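Local coordinates for biofilm-surface layer protein A (Bacillus subtilis, PDB 4BHU) that self-polymerizes into a stable, compression-resistant layer on the surface of biofilms that makes them hydrophobic, at residues S23-T28 with K94-A99; V39-L44 with E107-S112; Y102-E107 with A121-A126. The protein carries 1 engineered substitution. All blocks are in the same frame, centred on the assembly; numbering follows the deposited sequence.

Contact 1 of 3, residues S23-T28 with K94-A99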
ATOM      1  N   SER I  23      43.951 -18.410  24.749  1.00 51.91           N
ATOM      2  CA  SER I  23      43.813 -18.555  23.303  1.00 48.24           C
ATOM      3  C   SER I  23      42.444 -18.031  22.861  1.00 48.04           C
ATOM      4  O   SER I  23      41.750 -17.371  23.638  1.00 45.90           O
ATOM      5  CB  SER I  23      43.997 -20.021  22.900  1.00 46.43           C
ATOM      6  OG  SER I  23      44.156 -20.165  21.492  1.00 52.32           O
ATOM      7  N   ASP I  24      42.080 -18.304  21.609  1.00 46.64           N
ATOM      8  CA  ASP I  24      40.797 -17.882  21.058  1.00 39.62           C
ATOM      9  C   ASP I  24      40.166 -19.054  20.343  1.00 41.91           C
ATOM     10  O   ASP I  24      40.873 -19.899  19.765  1.00 40.16           O
ATOM     11  CB  ASP I  24      40.947 -16.746  20.040  1.00 47.42           C
ATOM     12  CG  ASP I  24      41.770 -15.582  20.557  1.00 47.74           C
ATOM     13  OD1 ASP I  24      41.384 -14.944  21.559  1.00 48.21           O
ATOM     14  OD2 ASP I  24      42.797 -15.280  19.919  1.00 52.21           O
ATOM     15  N   ILE I  25      38.833 -19.099  20.377  1.00 34.99           N
ATOM     16  CA  ILE I  25      38.090 -20.133  19.690  1.00 36.70           C
ATOM     17  C   ILE I  25      37.067 -19.480  18.752  1.00 39.21           C
ATOM     18  O   ILE I  25      36.510 -18.411  19.055  1.00 34.04           O
ATOM     19  CB  ILE I  25      37.381 -21.094  20.680  1.00 38.61           C
ATOM     20  CG1 ILE I  25      38.353 -21.553  21.775  1.00 41.61           C
ATOM     21  CG2 ILE I  25      36.799 -22.312  19.948  1.00 39.16           C
ATOM     22  CD1 ILE I  25      38.460 -20.572  22.957  1.00 41.07           C
ATOM     23  N   GLU I  26      36.849 -20.119  17.606  1.00 34.79           N
ATOM     24  CA  GLU I  26      35.831 -19.667  16.662  1.00 33.67           C
ATOM     25  C   GLU I  26      34.842 -20.761  16.393  1.00 35.57           C
ATOM     26  O   GLU I  26      35.209 -21.863  15.952  1.00 35.82           O
ATOM     27  CB  GLU I  26      36.455 -19.204  15.336  1.00 37.91           C
ATOM     28  CG  GLU I  26      37.041 -17.811  15.414  1.00 45.49           C
ATOM     29  CD  GLU I  26      37.435 -17.229  14.048  1.00 45.10           C
ATOM     30  OE1 GLU I  26      37.150 -17.863  13.004  1.00 45.11           O
ATOM     31  OE2 GLU I  26      38.039 -16.132  14.048  1.00 41.95           O
ATOM     32  N   LEU I  27      33.574 -20.453  16.646  1.00 29.38           N
ATOM     33  CA  LEU I  27      32.497 -21.332  16.244  1.00 34.10           C
ATOM     34  C   LEU I  27      31.723 -20.669  15.107  1.00 37.31           C
ATOM     35  O   LEU I  27      31.183 -19.558  15.261  1.00 31.20           O
ATOM     36  CB  LEU I  27      31.581 -21.631  17.423  1.00 35.88           C
ATOM     37  CG  LEU I  27      32.350 -22.025  18.688  1.00 35.09           C
ATOM     38  CD1 LEU I  27      31.390 -22.111  19.841  1.00 39.08           C
ATOM     39  CD2 LEU I  27      33.075 -23.345  18.483  1.00 33.60           C
ATOM     40  N   THR I  28      31.689 -21.351  13.966  1.00 34.08           N
ATOM     41  CA  THR I  28      31.040 -20.811  12.770  1.00 34.85           C
ATOM     42  C   THR I  28      29.943 -21.731  12.269  1.00 37.66           C
ATOM     43  O   THR I  28      30.212 -22.813  11.755  1.00 37.51           O
ATOM     44  CB  THR I  28      32.047 -20.585  11.650  1.00 39.19           C
ATOM     45  OG1 THR I  28      33.081 -19.712  12.118  1.00 35.30           O
ATOM     46  CG2 THR I  28      31.354 -19.958  10.433  1.00 41.52           C
ATOM     47  N   LYS I  94      40.419 -16.637  26.081  1.00 46.08           N
ATOM     48  CA  LYS I  94      39.917 -17.638  27.018  1.00 44.41           C
ATOM     49  C   LYS I  94      41.045 -18.503  27.590  1.00 47.44           C
ATOM     50  O   LYS I  94      42.067 -18.704  26.942  1.00 47.21           O
ATOM     51  CB  LYS I  94      38.936 -18.578  26.307  1.00 39.37           C
ATOM     52  CG  LYS I  94      37.729 -17.895  25.686  1.00 36.26           C
ATOM     53  CD  LYS I  94      36.867 -17.226  26.731  1.00 36.19           C
ATOM     54  CE  LYS I  94      35.755 -16.419  26.093  1.00 37.36           C
ATOM     55  NZ  LYS I  94      34.907 -15.771  27.124  1.00 32.38           N
ATOM     56  N   THR I  95      40.826 -19.046  28.789  1.00 44.71           N
ATOM     57  CA  THR I  95      41.690 -20.086  29.338  1.00 39.63           C
ATOM     58  C   THR I  95      41.252 -21.469  28.865  1.00 40.09           C
ATOM     59  O   THR I  95      40.170 -21.937  29.208  1.00 45.30           O
ATOM     60  CB  THR I  95      41.659 -20.072  30.882  1.00 44.82           C
ATOM     61  OG1 THR I  95      42.229 -18.848  31.367  1.00 41.78           O
ATOM     62  CG2 THR I  95      42.431 -21.274  31.440  1.00 46.12           C
ATOM     63  N   LEU I  96      42.074 -22.134  28.067  1.00 35.95           N
ATOM     64  CA  LEU I  96      41.707 -23.464  27.616  1.00 40.99           C
ATOM     65  C   LEU I  96      41.650 -24.428  28.805  1.00 42.05           C
ATOM     66  O   LEU I  96      42.532 -24.416  29.648  1.00 42.23           O
ATOM     67  CB  LEU I  96      42.691 -23.979  26.568  1.00 41.66           C
ATOM     68  CG  LEU I  96      42.724 -23.247  25.217  1.00 47.82           C
ATOM     69  CD1 LEU I  96      43.676 -23.962  24.267  1.00 40.19           C
ATOM     70  CD2 LEU I  96      41.327 -23.154  24.605  1.00 37.88           C
ATOM     71  N   PRO I  97      40.625 -25.289  28.854  1.00 43.95           N
ATOM     72  CA  PRO I  97      40.454 -26.236  29.964  1.00 38.94           C
ATOM     73  C   PRO I  97      41.390 -27.451  29.881  1.00 48.04           C
ATOM     74  O   PRO I  97      42.203 -27.564  28.955  1.00 41.69           O
ATOM     75  CB  PRO I  97      39.013 -26.711  29.773  1.00 38.28           C
ATOM     76  CG  PRO I  97      38.851 -26.694  28.287  1.00 37.78           C
ATOM     77  CD  PRO I  97      39.574 -25.457  27.834  1.00 38.11           C
ATOM     78  N   ALA I  98      41.242 -28.375  30.829  1.00 39.66           N
ATOM     79  CA  ALA I  98      42.050 -29.598  30.841  1.00 46.20           C
ATOM     80  C   ALA I  98      42.087 -30.276  29.467  1.00 46.21           C
ATOM     81  O   ALA I  98      41.159 -30.163  28.675  1.00 43.99           O
ATOM     82  CB  ALA I  98      41.532 -30.570  31.897  1.00 40.31           C
ATOM     83  N   ALA I  99      43.172 -30.989  29.192  1.00 45.40           N
ATOM     84  CA  ALA I  99      43.331 -31.655  27.918  1.00 40.94           C
ATOM     85  C   ALA I  99      42.240 -32.690  27.673  1.00 47.07           C
ATOM     86  O   ALA I  99      41.792 -33.395  28.595  1.00 38.35           O
ATOM     87  CB  ALA I  99      44.717 -32.298  27.817  1.00 50.41           C
TER
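The chi1 of I25 (-48°) places CG1 beside its own backbone nitrogen, and the turn at chi2 (85°) swings CD1 across to K94. There I25 CD1 lies 3.9 Å from K94 CG, the two side chains crossing at about a right angle. K94 bends at chi2 (-63°), and its chain leads away from the strand partner to an ammonium group that pairs with D54 and also bonds to T49 O. What meets I25 is therefore the aliphatic start of a lysine whose charge is settled farther on. The same isoleucine methyl also reaches L96, with I25 CD1 to L96 CD2 at 4.2 Å. Alongside, S23 CB packs 4.2 Å from L96 CG, while the serine hydroxyl is occupied by S16 O. The backbones of S23 and K94 form an antiparallel hydrogen-bonded pair: S23 N donates to K94 O at 2.9 Å, and K94 N returns an equal 2.9 Å bond to S23 O. All four touching residues are buried. Past T95 the chain leaves the strand, but L96 still folds back over S23 and I25. This is edge-strand pairing in the three-stranded antiparallel sheet, where strand 90-95 flanks the central strand 22-30, as expected in the immunoglobulin-like beta-sandwich of an E-set relative.

Contact 2 of 3, residues V39-L44 with E107-S112; sequences VMEFTL and ENKSLS
V39 with K109 and E41 with E107 are antiparallel hydrogen-bonded pairs on strands whose directions differ by 140°, each pair closed by two backbone bonds, of which K109 N to V39 O is 2.8 Å. Between them M40 and N108 make the non-hydrogen-bonded pair, and N108 CA adds a CH contact to V39 O at 3.6 Å. One face of the sheet carries V39, E41, E107 and K109. The extended chain of E41, with CG anti to the backbone N (chi1 -176°), carries the carboxylate obliquely past the lysine chain. The closest touch there is between E41 OE1 and the methylene K109 CD, at 3.3 Å; the salt bridge from E41 OE1 to K109 NZ is long, 3.8 Å, and the stronger partner of OE1 is R74. Two cations thus gather round one carboxylate, which would tend to keep E41 ionised. E107 brings a second carboxylate to this face, with its OE2 5.0 Å from E41 OE2, a like-charge proximity that K109 and R74, close to E41, probably offset. At the start of strand 39-43 and the end of 100-109, V39 CB and K109 CB lie 4.4 Å apart. On the other face the selenomethionine at M40 curls back at chi2 (72°), carrying CE to 3.8 Å from E107 O and over one face of the F42 ring, toward its rim. This face turns inward: A106 packs on M40 and F42, and Y29 of strand 22-30 in the opposing sheet lies against both. Strand 39-43 is held on its other flank by strand 72-76, which supplies R74, while strand 100-109 runs on between 39-43 and 119-125.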
ATOM      1  N   VAL I  39      15.349 -19.299  16.545  1.00 31.22           N
ATOM      2  CA  VAL I  39      16.368 -18.823  17.469  1.00 33.94           C
ATOM      3  C   VAL I  39      17.669 -19.557  17.220  1.00 33.86           C
ATOM      4  O   VAL I  39      17.717 -20.783  17.247  1.00 39.35           O
ATOM      5  CB  VAL I  39      15.920 -19.053  18.940  1.00 34.50           C
ATOM      6  CG1 VAL I  39      16.898 -18.414  19.916  1.00 34.26           C
ATOM      7  CG2 VAL I  39      14.534 -18.472  19.157  1.00 35.98           C
HETATM    8  N   MSE I  40      18.722 -18.803  16.952  1.00 29.38           N
HETATM    9  CA  MSE I  40      20.046 -19.366  16.725  1.00 28.68           C
HETATM   10  C   MSE I  40      20.626 -19.654  18.112  1.00 32.92           C
HETATM   11  O   MSE I  40      20.650 -18.759  18.953  1.00 28.83           O
HETATM   12  CB  MSE I  40      20.912 -18.346  16.001  1.00 32.40           C
HETATM   13  CG  MSE I  40      22.352 -18.771  15.755  1.00 42.22           C
HETATM   14 SE   MSE I  40      22.486 -20.149  14.361  1.00 63.49          SE
HETATM   15  CE  MSE I  40      23.504 -21.512  15.377  1.00 39.45           C
ATOM     16  N   GLU I  41      21.065 -20.890  18.352  1.00 31.57           N
ATOM     17  CA  GLU I  41      21.554 -21.288  19.677  1.00 29.87           C
ATOM     18  C   GLU I  41      22.854 -22.110  19.616  1.00 32.16           C
ATOM     19  O   GLU I  41      22.944 -23.116  18.894  1.00 27.84           O
ATOM     20  CB  GLU I  41      20.471 -22.061  20.433  1.00 34.69           C
ATOM     21  CG  GLU I  41      20.864 -22.419  21.850  1.00 34.91           C
ATOM     22  CD  GLU I  41      19.701 -22.916  22.665  1.00 46.08           C
ATOM     23  OE1 GLU I  41      18.609 -22.323  22.557  1.00 53.86           O
ATOM     24  OE2 GLU I  41      19.876 -23.887  23.422  1.00 44.44           O
ATOM     25  N   PHE I  42      23.853 -21.650  20.369  1.00 26.76           N
ATOM     26  CA  PHE I  42      25.142 -22.318  20.480  1.00 27.98           C
ATOM     27  C   PHE I  42      25.214 -22.900  21.883  1.00 28.12           C
ATOM     28  O   PHE I  42      24.829 -22.237  22.839  1.00 27.41           O
ATOM     29  CB  PHE I  42      26.288 -21.317  20.329  1.00 25.92           C
ATOM     30  CG  PHE I  42      26.544 -20.869  18.926  1.00 31.62           C
ATOM     31  CD1 PHE I  42      25.833 -19.810  18.379  1.00 28.55           C
ATOM     32  CD2 PHE I  42      27.521 -21.489  18.158  1.00 31.65           C
ATOM     33  CE1 PHE I  42      26.087 -19.380  17.086  1.00 32.73           C
ATOM     34  CE2 PHE I  42      27.784 -21.069  16.864  1.00 32.00           C
ATOM     35  CZ  PHE I  42      27.060 -20.015  16.322  1.00 32.00           C
ATOM     36  N   THR I  43      25.696 -24.136  21.993  1.00 29.81           N
ATOM     37  CA  THR I  43      25.890 -24.801  23.288  1.00 30.84           C
ATOM     38  C   THR I  43      27.381 -25.115  23.460  1.00 29.39           C
ATOM     39  O   THR I  43      28.004 -25.771  22.620  1.00 31.18           O
ATOM     40  CB  THR I  43      25.073 -26.099  23.388  1.00 33.01           C
ATOM     41  OG1 THR I  43      23.687 -25.795  23.206  1.00 30.46           O
ATOM     42  CG2 THR I  43      25.265 -26.776  24.780  1.00 36.75           C
ATOM     43  N   LEU I  44      27.957 -24.599  24.533  1.00 27.82           N
ATOM     44  CA  LEU I  44      29.380 -24.782  24.789  1.00 31.93           C
ATOM     45  C   LEU I  44      29.550 -25.910  25.807  1.00 33.53           C
ATOM     46  O   LEU I  44      28.706 -26.081  26.688  1.00 30.65           O
ATOM     47  CB  LEU I  44      29.993 -23.487  25.325  1.00 31.43           C
ATOM     48  CG  LEU I  44      29.722 -22.203  24.533  1.00 36.44           C
ATOM     49  CD1 LEU I  44      30.462 -21.025  25.155  1.00 34.71           C
ATOM     50  CD2 LEU I  44      30.104 -22.355  23.084  1.00 30.50           C
ATOM     51  N   GLU I 107      22.391 -25.011  16.706  1.00 38.71           N
ATOM     52  CA  GLU I 107      21.212 -25.317  15.927  1.00 43.82           C
ATOM     53  C   GLU I 107      20.318 -24.098  15.813  1.00 42.67           C
ATOM     54  O   GLU I 107      20.362 -23.177  16.645  1.00 32.21           O
ATOM     55  CB  GLU I 107      20.430 -26.450  16.579  1.00 44.78           C
ATOM     56  CG  GLU I 107      19.997 -26.156  18.005  1.00 50.73           C
ATOM     57  CD  GLU I 107      19.266 -27.331  18.639  1.00 60.22           C
ATOM     58  OE1 GLU I 107      19.185 -28.388  17.981  1.00 65.27           O
ATOM     59  OE2 GLU I 107      18.773 -27.202  19.783  1.00 60.37           O
ATOM     60  N   ASN I 108      19.493 -24.111  14.777  1.00 39.72           N
ATOM     61  CA  ASN I 108      18.457 -23.116  14.635  1.00 36.61           C
ATOM     62  C   ASN I 108      17.165 -23.683  15.186  1.00 43.68           C
ATOM     63  O   ASN I 108      16.515 -24.490  14.524  1.00 44.83           O
ATOM     64  CB  ASN I 108      18.301 -22.713  13.166  1.00 40.27           C
ATOM     65  CG  ASN I 108      17.193 -21.686  12.955  1.00 41.33           C
ATOM     66  OD1 ASN I 108      16.568 -21.204  13.916  1.00 45.42           O
ATOM     67  ND2 ASN I 108      16.934 -21.363  11.704  1.00 38.27           N
ATOM     68  N   LYS I 109      16.808 -23.290  16.406  1.00 35.79           N
ATOM     69  CA  LYS I 109      15.564 -23.759  17.011  1.00 47.15           C
ATOM     70  C   LYS I 109      14.380 -23.134  16.285  1.00 46.45           C
ATOM     71  O   LYS I 109      14.233 -21.911  16.278  1.00 44.20           O
ATOM     72  CB  LYS I 109      15.493 -23.384  18.496  1.00 50.23           C
ATOM     73  CG  LYS I 109      16.339 -24.233  19.440  1.00 55.25           C
ATOM     74  CD  LYS I 109      16.186 -23.771  20.902  1.00 57.34           C
ATOM     75  CE  LYS I 109      15.428 -24.786  21.771  1.00 60.93           C
ATOM     76  NZ  LYS I 109      15.546 -24.494  23.249  1.00 56.57           N
ATOM     77  N   SER I 110      13.544 -23.973  15.679  1.00 44.68           N
ATOM     78  CA  SER I 110      12.344 -23.517  14.978  1.00 49.94           C
ATOM     79  C   SER I 110      11.123 -24.347  15.376  1.00 59.45           C
ATOM     80  O   SER I 110      11.254 -25.447  15.929  1.00 55.12           O
ATOM     81  CB  SER I 110      12.514 -23.637  13.462  1.00 47.94           C
ATOM     82  OG  SER I 110      13.647 -22.923  12.993  1.00 54.11           O
ATOM     83  N   LEU I 111       9.942 -23.814  15.074  1.00 57.88           N
ATOM     84  CA  LEU I 111       8.696 -24.572  15.180  1.00 66.83           C
ATOM     85  C   LEU I 111       8.322 -25.165  13.816  1.00 67.33           C
ATOM     86  O   LEU I 111       7.249 -24.888  13.273  1.00 72.20           O
ATOM     87  CB  LEU I 111       7.560 -23.681  15.691  1.00 63.95           C
ATOM     88  CG  LEU I 111       7.494 -23.444  17.206  1.00 66.20           C
ATOM     89  CD1 LEU I 111       8.687 -22.654  17.718  1.00 63.38           C
ATOM     90  CD2 LEU I 111       6.193 -22.740  17.565  1.00 66.24           C
ATOM     91  N   SER I 112       9.218 -25.976  13.263  1.00 70.63           N
ATOM     92  CA  SER I 112       8.973 -26.633  11.986  1.00 57.70           C
ATOM     93  C   SER I 112       8.779 -28.131  12.208  1.00 63.93           C
ATOM     94  O   SER I 112       9.407 -28.721  13.088  1.00 63.00           O
ATOM     95  CB  SER I 112      10.145 -26.396  11.034  1.00 58.21           C
ATOM     96  OG  SER I 112      11.333 -26.976  11.547  1.00 65.10           O
TER

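Contact 3 of 3, residues Y102-E107 with A121-A126; sequences YTFRAE and ASIDVA
F104 and A121 face each other as an antiparallel hydrogen-bonded pair, and the phenylalanine side chain leans from there along the neighbouring strand. Its CB starts 3.8 Å from A121 O, and the ring atom CD1 remains beside that same oxygen, which lies at the ring edge and in its plane. One atom further out, F104 CE1 meets I123 CD1 at 3.7 Å, again at the edge of the ring. At the tip, F104 CZ is still 4.0 Å from I123 CD1, and the opposite ring atom, CD2, packs on L27 and L44. I123 can reach the ring because CG1 sits between the backbone N and the carbonyl carbon (chi1 56°), the less roomy arrangement. On the same face Y102 rests CB against I123 CG1 and sets CD1 3.9 Å from V125 CG2, its hydroxyl being bonded to A98 O. F48 packs against both aromatic rings. The backbones are joined by four bonds, among them the nearly straight F104 N to A121 O (2.9 Å, 171° at the hydrogen), and S122 CA adds a CH contact to Y102 O at 3.2 Å. Across the opposite face, T103 OG1 and S122 OG share a hydrogen bond of 2.9 Å, in which either may be the donor. The hairpin is consequently two-faced: F104, I123 and V125 are buried on the side toward the other sheet, whereas the opposite side carries a hydroxyl pair, with S122 exposed.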
ATOM      1  N   TYR I 102      36.689 -31.562  23.112  1.00 45.13           N
ATOM      2  CA  TYR I 102      35.524 -30.790  23.537  1.00 39.32           C
ATOM      3  C   TYR I 102      34.599 -30.532  22.351  1.00 42.11           C
ATOM      4  O   TYR I 102      35.042 -30.029  21.304  1.00 41.89           O
ATOM      5  CB  TYR I 102      35.978 -29.459  24.126  1.00 38.19           C
ATOM      6  CG  TYR I 102      36.697 -29.611  25.443  1.00 36.81           C
ATOM      7  CD1 TYR I 102      38.037 -29.974  25.488  1.00 41.38           C
ATOM      8  CD2 TYR I 102      36.026 -29.399  26.652  1.00 39.35           C
ATOM      9  CE1 TYR I 102      38.700 -30.109  26.696  1.00 38.05           C
ATOM     10  CE2 TYR I 102      36.676 -29.520  27.858  1.00 40.92           C
ATOM     11  CZ  TYR I 102      38.010 -29.885  27.881  1.00 44.75           C
ATOM     12  OH  TYR I 102      38.653 -30.009  29.096  1.00 45.06           O
ATOM     13  N   THR I 103      33.326 -30.875  22.530  1.00 35.67           N
ATOM     14  CA  THR I 103      32.337 -30.791  21.467  1.00 40.64           C
ATOM     15  C   THR I 103      31.370 -29.621  21.657  1.00 37.99           C
ATOM     16  O   THR I 103      30.777 -29.439  22.728  1.00 36.09           O
ATOM     17  CB  THR I 103      31.511 -32.089  21.363  1.00 46.74           C
ATOM     18  OG1 THR I 103      32.387 -33.214  21.199  1.00 45.00           O
ATOM     19  CG2 THR I 103      30.537 -32.014  20.178  1.00 43.60           C
ATOM     20  N   PHE I 104      31.228 -28.843  20.589  1.00 40.24           N
ATOM     21  CA  PHE I 104      30.330 -27.704  20.539  1.00 32.01           C
ATOM     22  C   PHE I 104      29.148 -28.054  19.646  1.00 37.84           C
ATOM     23  O   PHE I 104      29.289 -28.806  18.678  1.00 34.08           O
ATOM     24  CB  PHE I 104      31.044 -26.487  19.953  1.00 35.10           C
ATOM     25  CG  PHE I 104      32.205 -26.016  20.771  1.00 34.37           C
ATOM     26  CD1 PHE I 104      33.429 -26.652  20.684  1.00 39.00           C
ATOM     27  CD2 PHE I 104      32.072 -24.949  21.643  1.00 34.99           C
ATOM     28  CE1 PHE I 104      34.500 -26.220  21.438  1.00 36.17           C
ATOM     29  CE2 PHE I 104      33.144 -24.510  22.405  1.00 34.71           C
ATOM     30  CZ  PHE I 104      34.359 -25.151  22.301  1.00 37.26           C
ATOM     31  N   ARG I 105      27.993 -27.489  19.982  1.00 33.94           N
ATOM     32  CA  ARG I 105      26.745 -27.749  19.278  1.00 35.85           C
ATOM     33  C   ARG I 105      26.120 -26.414  18.887  1.00 35.43           C
ATOM     34  O   ARG I 105      26.324 -25.385  19.535  1.00 29.04           O
ATOM     35  CB  ARG I 105      25.782 -28.560  20.153  1.00 40.41           C
ATOM     36  CG  ARG I 105      26.325 -29.936  20.510  1.00 53.07           C
ATOM     37  CD  ARG I 105      25.552 -30.635  21.627  1.00 56.80           C
ATOM     38  NE  ARG I 105      26.096 -31.971  21.886  1.00 61.49           N
ATOM     39  CZ  ARG I 105      27.168 -32.217  22.638  1.00 58.89           C
ATOM     40  NH1 ARG I 105      27.829 -31.226  23.222  1.00 56.74           N
ATOM     41  NH2 ARG I 105      27.591 -33.462  22.807  1.00 61.90           N
ATOM     42  N   ALA I 106      25.371 -26.429  17.801  1.00 35.87           N
ATOM     43  CA  ALA I 106      24.693 -25.225  17.358  1.00 33.14           C
ATOM     44  C   ALA I 106      23.523 -25.668  16.512  1.00 39.86           C
ATOM     45  O   ALA I 106      23.630 -26.618  15.737  1.00 37.95           O
ATOM     46  CB  ALA I 106      25.640 -24.322  16.558  1.00 34.61           C
ATOM     47  N   GLU I 107      22.391 -25.011  16.706  1.00 38.71           N
ATOM     48  CA  GLU I 107      21.212 -25.317  15.927  1.00 43.82           C
ATOM     49  C   GLU I 107      20.318 -24.098  15.813  1.00 42.67           C
ATOM     50  O   GLU I 107      20.362 -23.177  16.645  1.00 32.21           O
ATOM     51  CB  GLU I 107      20.430 -26.450  16.579  1.00 44.78           C
ATOM     52  CG  GLU I 107      19.997 -26.156  18.005  1.00 50.73           C
ATOM     53  CD  GLU I 107      19.266 -27.331  18.639  1.00 60.22           C
ATOM     54  OE1 GLU I 107      19.185 -28.388  17.981  1.00 65.27           O
ATOM     55  OE2 GLU I 107      18.773 -27.202  19.783  1.00 60.37           O
ATOM     56  N   ALA I 121      30.817 -29.876  16.102  1.00 43.45           N
ATOM     57  CA  ALA I 121      32.221 -29.887  15.738  1.00 37.88           C
ATOM     58  C   ALA I 121      33.038 -29.885  17.025  1.00 42.83           C
ATOM     59  O   ALA I 121      32.599 -29.335  18.033  1.00 43.03           O
ATOM     60  CB  ALA I 121      32.572 -28.692  14.884  1.00 41.13           C
ATOM     61  N   SER I 122      34.222 -30.498  16.979  1.00 44.80           N
ATOM     62  CA  SER I 122      35.053 -30.680  18.176  1.00 46.91           C
ATOM     63  C   SER I 122      36.398 -30.010  18.030  1.00 42.76           C
ATOM     64  O   SER I 122      36.863 -29.789  16.913  1.00 46.48           O
ATOM     65  CB  SER I 122      35.280 -32.172  18.431  1.00 45.64           C
ATOM     66  OG  SER I 122      34.097 -32.785  18.902  1.00 51.46           O
ATOM     67  N   ILE I 123      37.013 -29.675  19.161  1.00 41.79           N
ATOM     68  CA  ILE I 123      38.416 -29.260  19.194  1.00 46.52           C
ATOM     69  C   ILE I 123      39.244 -30.151  20.147  1.00 48.19           C
ATOM     70  O   ILE I 123      38.717 -30.715  21.113  1.00 44.53           O
ATOM     71  CB  ILE I 123      38.605 -27.790  19.638  1.00 43.21           C
ATOM     72  CG1 ILE I 123      37.958 -27.559  20.999  1.00 40.98           C
ATOM     73  CG2 ILE I 123      38.059 -26.826  18.592  1.00 45.06           C
ATOM     74  CD1 ILE I 123      38.196 -26.170  21.559  1.00 40.78           C
ATOM     75  N   ASP I 124      40.536 -30.271  19.854  1.00 48.55           N
ATOM     76  CA  ASP I 124      41.470 -31.001  20.707  1.00 47.61           C
ATOM     77  C   ASP I 124      42.276 -29.999  21.529  1.00 42.03           C
ATOM     78  O   ASP I 124      42.984 -29.160  20.970  1.00 43.26           O
ATOM     79  CB  ASP I 124      42.439 -31.827  19.849  1.00 46.00           C
ATOM     80  CG  ASP I 124      41.763 -32.981  19.131  1.00 51.15           C
ATOM     81  OD1 ASP I 124      40.827 -33.581  19.689  1.00 51.93           O
ATOM     82  OD2 ASP I 124      42.177 -33.290  17.992  1.00 63.16           O
ATOM     83  N   VAL I 125      42.166 -30.064  22.855  1.00 49.71           N
ATOM     84  CA  VAL I 125      43.025 -29.250  23.716  1.00 41.07           C
ATOM     85  C   VAL I 125      44.230 -30.101  24.140  1.00 45.56           C
ATOM     86  O   VAL I 125      44.066 -31.181  24.704  1.00 41.28           O
ATOM     87  CB  VAL I 125      42.282 -28.745  24.958  1.00 42.20           C
ATOM     88  CG1 VAL I 125      43.251 -28.016  25.898  1.00 43.32           C
ATOM     89  CG2 VAL I 125      41.142 -27.811  24.548  1.00 40.01           C
ATOM     90  N   ALA I 126      45.439 -29.622  23.863  1.00 48.51           N
ATOM     91  CA  ALA I 126      46.622 -30.467  24.024  1.00 55.23           C
ATOM     92  C   ALA I 126      47.142 -30.516  25.465  1.00 52.99           C
ATOM     93  O   ALA I 126      47.195 -29.492  26.144  1.00 46.15           O
ATOM     94  CB  ALA I 126      47.723 -30.006  23.086  1.00 51.37           C
TER

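Overall arrangement
From the N terminus, strand 22-30 opens contact 1 and strand 39-43 opens contact 2. The chain then passes through 72-76 before strand 90-95 returns to close contact 1. Strand 100-109 follows directly: its early part opens contact 3, its end closes contact 2, and strand 119-125 finally closes contact 3 as a hairpin. Contact 2 therefore crosses both others, while contacts 1 and 3 lie in series. Contacts 2 and 3 share E107 and flank strand 100-109 in the five-stranded sheet; contact 1 belongs to the three-stranded one. L27 of the three-stranded sheet packs on F42 of the five-stranded one, while the loop after 90-95 lays P97 against Y102.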